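Local coordinates for protein glutathione S-transferase domain (PDB 4HZ2) that binds glutathione in a pocket between its two domains and probably works as a glutathione transferase, at residues N33-K36 against A37-L41; L116-Q120 against Y121-P125. One frame throughout, in Å; residues are numbered along the deposited sequence.

Interaction 1. Residues N33-K36 against A37-L41; sequences NCWK and AAQIL. With GSH (glutathione), chain F.
Q39 lies alongside W35 with both side chains pointing the same way, one turn apart on helix 32-43. CB of Q39 sits 4.0 Å from the centroid of the six-membered ring of W35 and 12° off the ring normal, a CH-pi contact over the face. Beyond CB, the bend at chi2 (66°) folds the rest of Q39 across the indole, with CG 3.6 Å from W35 CZ2. The amide plane stands 77° from the ring, and Q39 OE1 comes to 3.3 Å from W35 CZ2. The polar ends are tied to one loop: W35 NE1 donates to the O of N217, Q39 OE1 accepts from the N of N217, and Q39 NE2 donates to the O of G215. Beneath them runs ordinary helical bonding, Q39 N to W35 O at 2.8 Å and I40 N to K36 O at 3.0 Å.

Toward the glutathione end of the same helix, N33 and K36 form the polar pair. The K36 chain runs extended beyond CG, which brings NZ to 2.9 Å from N33 OD1, nearly along the C=O axis. Four oxygens share that ammonium, the others being the E119 carboxylate by salt bridge and N89 OD1 and S88 OG by hydrogen bonds. The other end of the N33 amide, ND2, donates to E124 and lies 3.7 Å from SG2 of glutathione. Replacing N33 by an alanine would probably cost K36 NZ one of its oxygens and leave E124 OE2 without this donor, opening a gap beside the thiol.

This helix is the crossover of the beta-alpha-beta unit linking strands 24-27 and 49-52 in the thioredoxin-like domain. Its buried lysine is held by oxygens from several sides, an arrangement likely to keep the ammonium charged beside the glutathione pocket.

Interaction 2. Residues L116-Q120 against Y121-P125; sequences LFFEQ and YSHEP. With GSH (glutathione), chain F; GSH (glutathione), chain C.
E119 and E124 meet at a pi-type turn in helix 107-137, the long helix of the all-helical C-terminal domain of the glutathione transferase fold. The evidence is in the backbone: E124 N donates to E119 O, five residues back, at 2.8 Å and an N-H...O angle of 165°, whereas the bond from H123 N to the same oxygen is weak. P125 follows with no N-H to give, and its CG lies 3.3 Å from Q120 O, so the helix kinks here.

Q120 carries the contact to the ligand. Its CB only starts the chain beside the backbone, and CG leaves on the side away from the carbonyl carbon. A second bend, chi2 -74°, swings CD toward the amino-acid end of the glutathione bound to this subunit, where it faces carboxylate O12. Q120 OE1 accepts from N1 of this glutathione at 2.8 Å. Q120 NE2 makes a weak bond to O12 and a better one to E119 OE1, 2.9 Å and 163° at the hydrogen, with the acceptor in the amide plane. E119 thus fixes the rotation of the amide; its own OE2 is salt-bridged to K36.

Y121 turns to the dimer partner instead. Glutathione of the second subunit lies over one ring face, its N1 3.6 Å from Y121 CG, while the phenol OH bonds to E124 of the second subunit, and E124 OE1 returns the same bond to that subunit's Y121. F118 CD1 rests 3.6 Å from S122 CB, its ring also packing on helices 144-165 and 178-187.

One water joins the two halves of the turn: it donates to E119 OE2 at 2.8 Å and lies at the ring edge of H123, 2.8 Å from ND1.

Both contacts are buried single-helix turns, but they belong to different domains: interaction 1 to the crossover helix of the thioredoxin-like domain, interaction 2 to the kinked helix 107-137 of the helical domain. Their centres are 16 Å apart, yet N33-K36 faces E119-E124 directly across the domain interface, amide and ammonium against carboxylates, and both interactions border the same glutathione. Their other sides differ. Interaction 1 uses regular helical bonding and a CH-pi contact, and no other protein chain touches it. Interaction 2 departs from regular helix geometry and meets the second subunit and its ligand, with F117 stacked on F117 of that subunit.

Interaction 1. Residues N33-K36 against A37-L41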
loop_
_atom_site.group_PDB
_atom_site.type_symbol
_atom_site.label_atom_id
_atom_site.label_comp_id
_atom_site.label_asym_id
_atom_site.label_seq_id
_atom_site.Cartn_x
_atom_site.Cartn_y
_atom_site.Cartn_z
ATOM N N ASN B 33 12.795 -2.832 -0.325
ATOM C CA ASN B 33 11.926 -2.420 -1.453
ATOM C C ASN B 33 12.678 -2.498 -2.777
ATOM O O ASN B 33 12.103 -2.909 -3.793
ATOM C CB ASN B 33 11.315 -1.034 -1.233
ATOM C CG ASN B 33 10.279 -1.040 -0.115
ATOM O OD1 ASN B 33 9.450 -1.956 -0.031
ATOM N ND2 ASN B 33 10.336 -0.036 0.771
ATOM N N CYS B 34 13.962 -2.150 -2.758
ATOM C CA CYS B 34 14.784 -2.228 -3.965
ATOM C C CYS B 34 15.095 -3.682 -4.304
ATOM O O CYS B 34 15.105 -4.050 -5.483
ATOM C CB CYS B 34 16.063 -1.409 -3.767
ATOM S SG CYS B 34 15.662 0.371 -3.606
ATOM N N TRP B 35 15.310 -4.514 -3.278
ATOM C CA TRP B 35 15.471 -5.943 -3.487
ATOM C C TRP B 35 14.272 -6.533 -4.276
ATOM O O TRP B 35 14.467 -7.415 -5.133
ATOM C CB TRP B 35 15.690 -6.678 -2.142
ATOM C CG TRP B 35 15.691 -8.163 -2.237
ATOM C CD1 TRP B 35 16.787 -8.994 -2.367
ATOM C CD2 TRP B 35 14.540 -9.022 -2.192
ATOM N NE1 TRP B 35 16.375 -10.312 -2.425
ATOM C CE2 TRP B 35 15.004 -10.354 -2.308
ATOM C CE3 TRP B 35 13.157 -8.792 -2.083
ATOM C CZ2 TRP B 35 14.135 -11.450 -2.306
ATOM C CZ3 TRP B 35 12.292 -9.887 -2.081
ATOM C CH2 TRP B 35 12.789 -11.199 -2.188
ATOM N N LYS B 36 13.039 -6.088 -3.971
ATOM C CA LYS B 36 11.853 -6.618 -4.674
ATOM C C LYS B 36 12.032 -6.444 -6.179
ATOM O O LYS B 36 11.742 -7.359 -6.962
ATOM C CB LYS B 36 10.557 -5.899 -4.283
ATOM C CG LYS B 36 10.142 -6.108 -2.815
ATOM C CD LYS B 36 9.062 -5.111 -2.428
ATOM C CE LYS B 36 8.663 -5.139 -0.966
ATOM N NZ LYS B 36 7.648 -4.078 -0.687
ATOM N N ALA B 37 12.472 -5.245 -6.561
ATOM C CA ALA B 37 12.597 -4.918 -7.979
ATOM C C ALA B 37 13.694 -5.776 -8.616
ATOM O O ALA B 37 13.468 -6.396 -9.668
ATOM C CB ALA B 37 12.884 -3.425 -8.214
ATOM N N ALA B 38 14.883 -5.811 -8.008
ATOM C CA ALA B 38 15.967 -6.620 -8.567
ATOM C C ALA B 38 15.563 -8.099 -8.638
ATOM O O ALA B 38 15.849 -8.801 -9.638
ATOM C CB ALA B 38 17.259 -6.447 -7.775
ATOM N N GLN B 39 14.923 -8.587 -7.579
ATOM C CA GLN B 39 14.593 -9.991 -7.522
ATOM C C GLN B 39 13.586 -10.400 -8.592
ATOM O O GLN B 39 13.752 -11.455 -9.228
ATOM C CB GLN B 39 14.030 -10.329 -6.128
ATOM C CG GLN B 39 13.725 -11.802 -5.909
ATOM C CD GLN B 39 14.992 -12.660 -5.919
ATOM O OE1 GLN B 39 15.683 -12.839 -4.883
ATOM N NE2 GLN B 39 15.308 -13.197 -7.082
ATOM N N ILE B 40 12.530 -9.603 -8.808
ATOM C CA ILE B 40 11.569 -9.995 -9.849
ATOM C C ILE B 40 12.169 -9.838 -11.257
ATOM O O ILE B 40 11.861 -10.624 -12.149
ATOM C CB ILE B 40 10.230 -9.225 -9.741
ATOM C CG1 ILE B 40 9.144 -9.913 -10.550
ATOM C CG2 ILE B 40 10.403 -7.753 -10.100
ATOM C CD1 ILE B 40 8.813 -11.310 -10.054
ATOM N N LEU B 41 13.017 -8.835 -11.463
ATOM C CA LEU B 41 13.710 -8.719 -12.768
ATOM C C LEU B 41 14.594 -9.936 -13.061
ATOM O O LEU B 41 14.605 -10.488 -14.177
ATOM C CB LEU B 41 14.525 -7.426 -12.851
ATOM C CG LEU B 41 13.674 -6.166 -12.923
ATOM C CD1 LEU B 41 14.539 -4.920 -13.005
ATOM C CD2 LEU B 41 12.752 -6.234 -14.129
HETATM N N1 GSH F . 5.801 2.698 -1.337
HETATM C CA1 GSH F . 7.249 2.754 -1.745
HETATM C C1 GSH F . 7.684 1.462 -2.400
HETATM O O11 GSH F . 8.436 1.516 -3.412
HETATM O O12 GSH F . 7.291 0.358 -1.897
HETATM C CB1 GSH F . 8.164 3.040 -0.559
HETATM C CG1 GSH F . 9.595 3.089 -1.054
HETATM C CD1 GSH F . 10.521 3.759 -0.063
HETATM O OE1 GSH F . 10.129 4.026 1.076
HETATM N N2 GSH F . 11.765 4.009 -0.512
HETATM C CA2 GSH F . 12.785 4.597 0.356
HETATM C C2 GSH F . 13.195 5.956 -0.145
HETATM O O2 GSH F . 13.351 6.160 -1.366
HETATM C CB2 GSH F . 13.939 3.576 0.568
HETATM S SG2 GSH F . 13.435 1.879 1.102
HETATM N N3 GSH F . 13.375 6.923 0.763
HETATM C CA3 GSH F . 12.923 8.295 0.540
HETATM C C3 GSH F . 14.028 9.323 0.415
HETATM O O31 GSH F . 13.720 10.492 0.078
HETATM O O32 GSH F . 15.205 8.974 0.654
#

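Interaction 2. Residues L116-Q120 against Y121-P125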
loop_
_atom_site.group_PDB
_atom_site.type_symbol
_atom_site.label_atom_id
_atom_site.label_comp_id
_atom_site.label_asym_id
_atom_site.label_seq_id
_atom_site.Cartn_x
_atom_site.Cartn_y
_atom_site.Cartn_z
ATOM N N LEU B 116 -0.266 -7.632 -0.768
ATOM C CA LEU B 116 0.591 -6.503 -1.146
ATOM C C LEU B 116 0.166 -5.219 -0.430
ATOM O O LEU B 116 1.033 -4.411 -0.059
ATOM C CB LEU B 116 0.549 -6.265 -2.674
ATOM C CG LEU B 116 1.036 -7.405 -3.569
ATOM C CD1 LEU B 116 0.902 -7.015 -5.034
ATOM C CD2 LEU B 116 2.502 -7.752 -3.257
ATOM N N PHE B 117 -1.148 -4.986 -0.262
ATOM C CA PHE B 117 -1.566 -3.789 0.452
ATOM C C PHE B 117 -1.341 -3.925 1.960
ATOM O O PHE B 117 -0.937 -2.956 2.635
ATOM C CB PHE B 117 -3.010 -3.362 0.087
ATOM C CG PHE B 117 -3.117 -2.867 -1.311
ATOM C CD1 PHE B 117 -2.554 -1.647 -1.671
ATOM C CD2 PHE B 117 -3.732 -3.639 -2.265
ATOM C CE1 PHE B 117 -2.610 -1.178 -2.995
ATOM C CE2 PHE B 117 -3.795 -3.210 -3.600
ATOM C CZ PHE B 117 -3.240 -1.964 -3.962
ATOM N N PHE B 118 -1.577 -5.132 2.484
ATOM C CA PHE B 118 -1.168 -5.418 3.860
ATOM C C PHE B 118 0.304 -5.102 4.072
ATOM O O PHE B 118 0.695 -4.458 5.068
ATOM C CB PHE B 118 -1.487 -6.877 4.248
ATOM C CG PHE B 118 -0.795 -7.348 5.499
ATOM C CD1 PHE B 118 -1.357 -7.117 6.760
ATOM C CD2 PHE B 118 0.391 -8.094 5.417
ATOM C CE1 PHE B 118 -0.716 -7.588 7.904
ATOM C CE2 PHE B 118 1.029 -8.564 6.557
ATOM C CZ PHE B 118 0.454 -8.329 7.806
ATOM N N GLU B 119 1.139 -5.540 3.130
ATOM C CA GLU B 119 2.557 -5.285 3.268
ATOM C C GLU B 119 2.847 -3.770 3.370
ATOM O O GLU B 119 3.645 -3.313 4.201
ATOM C CB GLU B 119 3.363 -5.943 2.128
ATOM C CG GLU B 119 4.844 -5.861 2.361
ATOM C CD GLU B 119 5.529 -4.728 1.563
ATOM O OE1 GLU B 119 4.892 -4.123 0.681
ATOM O OE2 GLU B 119 6.719 -4.434 1.828
ATOM N N GLN B 120 2.239 -2.984 2.503
ATOM C CA GLN B 120 2.577 -1.567 2.459
ATOM C C GLN B 120 1.988 -0.783 3.630
ATOM O O GLN B 120 2.540 0.233 4.046
ATOM C CB GLN B 120 2.110 -0.976 1.121
ATOM C CG GLN B 120 3.036 -1.360 -0.025
ATOM C CD GLN B 120 4.345 -0.628 -0.024
ATOM O OE1 GLN B 120 4.363 0.604 -0.124
ATOM N NE2 GLN B 120 5.471 -1.381 0.067
ATOM N N TYR B 121 0.850 -1.244 4.137
ATOM C CA TYR B 121 0.134 -0.480 5.144
ATOM C C TYR B 121 0.440 -0.942 6.577
ATOM O O TYR B 121 0.523 -0.123 7.496
ATOM C CB TYR B 121 -1.394 -0.585 4.914
ATOM C CG TYR B 121 -2.115 0.525 5.629
ATOM C CD1 TYR B 121 -2.673 0.335 6.900
ATOM C CD2 TYR B 121 -2.167 1.805 5.068
ATOM C CE1 TYR B 121 -3.296 1.384 7.557
ATOM C CE2 TYR B 121 -2.777 2.858 5.715
ATOM C CZ TYR B 121 -3.348 2.651 6.959
ATOM O OH TYR B 121 -3.945 3.735 7.585
ATOM N N SER B 122 0.600 -2.253 6.748
ATOM C CA SER B 122 0.615 -2.860 8.090
ATOM C C SER B 122 1.941 -3.519 8.462
ATOM O O SER B 122 2.129 -3.915 9.621
ATOM C CB SER B 122 -0.507 -3.905 8.211
ATOM O OG SER B 122 -1.785 -3.304 8.086
ATOM N N HIS B 123 2.865 -3.657 7.513
ATOM C CA HIS B 123 4.071 -4.440 7.768
ATOM C C HIS B 123 5.315 -3.600 7.515
ATOM O O HIS B 123 6.099 -3.339 8.442
ATOM C CB HIS B 123 4.014 -5.698 6.896
ATOM C CG HIS B 123 5.188 -6.628 7.002
ATOM N ND1 HIS B 123 6.388 -6.416 6.331
ATOM C CD2 HIS B 123 5.312 -7.835 7.620
ATOM C CE1 HIS B 123 7.201 -7.437 6.563
ATOM N NE2 HIS B 123 6.565 -8.320 7.327
ATOM N N GLU B 124 5.484 -3.156 6.268
ATOM C CA GLU B 124 6.661 -2.354 5.901
ATOM C C GLU B 124 6.901 -1.155 6.846
ATOM O O GLU B 124 8.035 -0.933 7.286
ATOM C CB GLU B 124 6.544 -1.879 4.436
ATOM C CG GLU B 124 7.885 -1.543 3.789
ATOM C CD GLU B 124 8.284 -0.095 3.951
ATOM O OE1 GLU B 124 7.586 0.644 4.681
ATOM O OE2 GLU B 124 9.309 0.313 3.372
ATOM N N PRO B 125 5.852 -0.364 7.148
ATOM C CA PRO B 125 6.122 0.841 7.969
ATOM C C PRO B 125 6.666 0.574 9.371
ATOM O O PRO B 125 7.101 1.513 10.042
ATOM C CB PRO B 125 4.745 1.541 8.044
ATOM C CG PRO B 125 4.001 1.016 6.857
ATOM C CD PRO B 125 4.441 -0.420 6.701
HETATM N N1 GSH F . 5.801 2.698 -1.337
HETATM C CA1 GSH F . 7.249 2.754 -1.745
HETATM C C1 GSH F . 7.684 1.462 -2.400
HETATM O O11 GSH F . 8.436 1.516 -3.412
HETATM O O12 GSH F . 7.291 0.358 -1.897
HETATM C CB1 GSH F . 8.164 3.040 -0.559
HETATM C CG1 GSH F . 9.595 3.089 -1.054
HETATM C CD1 GSH F . 10.521 3.759 -0.063
HETATM O OE1 GSH F . 10.129 4.026 1.076
HETATM N N2 GSH F . 11.765 4.009 -0.512
HETATM C CA2 GSH F . 12.785 4.597 0.356
HETATM C C2 GSH F . 13.195 5.956 -0.145
HETATM O O2 GSH F . 13.351 6.160 -1.366
HETATM C CB2 GSH F . 13.939 3.576 0.568
HETATM S SG2 GSH F . 13.435 1.879 1.102
HETATM N N3 GSH F . 13.375 6.923 0.763
HETATM C CA3 GSH F . 12.923 8.295 0.540
HETATM C C3 GSH F . 14.028 9.323 0.415
HETATM O O31 GSH F . 13.720 10.492 0.078
HETATM O O32 GSH F . 15.205 8.974 0.654
HETATM N N1 GSH C . -5.112 -0.921 4.341
HETATM C CA1 GSH C . -6.494 -0.916 4.894
HETATM C C1 GSH C . -7.488 -0.710 3.787
HETATM O O11 GSH C . -7.187 0.134 2.918
HETATM O O12 GSH C . -8.541 -1.369 3.733
HETATM C CB1 GSH C . -6.649 0.157 5.980
HETATM C CG1 GSH C . -8.053 0.068 6.582
HETATM C CD1 GSH C . -8.135 0.709 7.967
HETATM O OE1 GSH C . -7.229 1.388 8.398
HETATM N N2 GSH C . -9.243 0.499 8.683
HETATM C CA2 GSH C . -9.355 0.965 10.058
HETATM C C2 GSH C . -9.672 -0.143 11.010
HETATM O O2 GSH C . -10.537 -0.922 10.702
HETATM C CB2 GSH C . -10.421 2.049 10.144
HETATM S SG2 GSH C . -10.517 2.846 11.784
HETATM N N3 GSH C . -9.008 -0.227 12.171
HETATM C CA3 GSH C . -9.662 -0.951 13.252
HETATM C C3 GSH C . -8.757 -1.734 14.151
HETATM O O31 GSH C . -9.272 -2.365 15.106
HETATM O O32 GSH C . -7.537 -1.726 13.902
HETATM O O HOH W 1 7.763 -5.043 4.330
#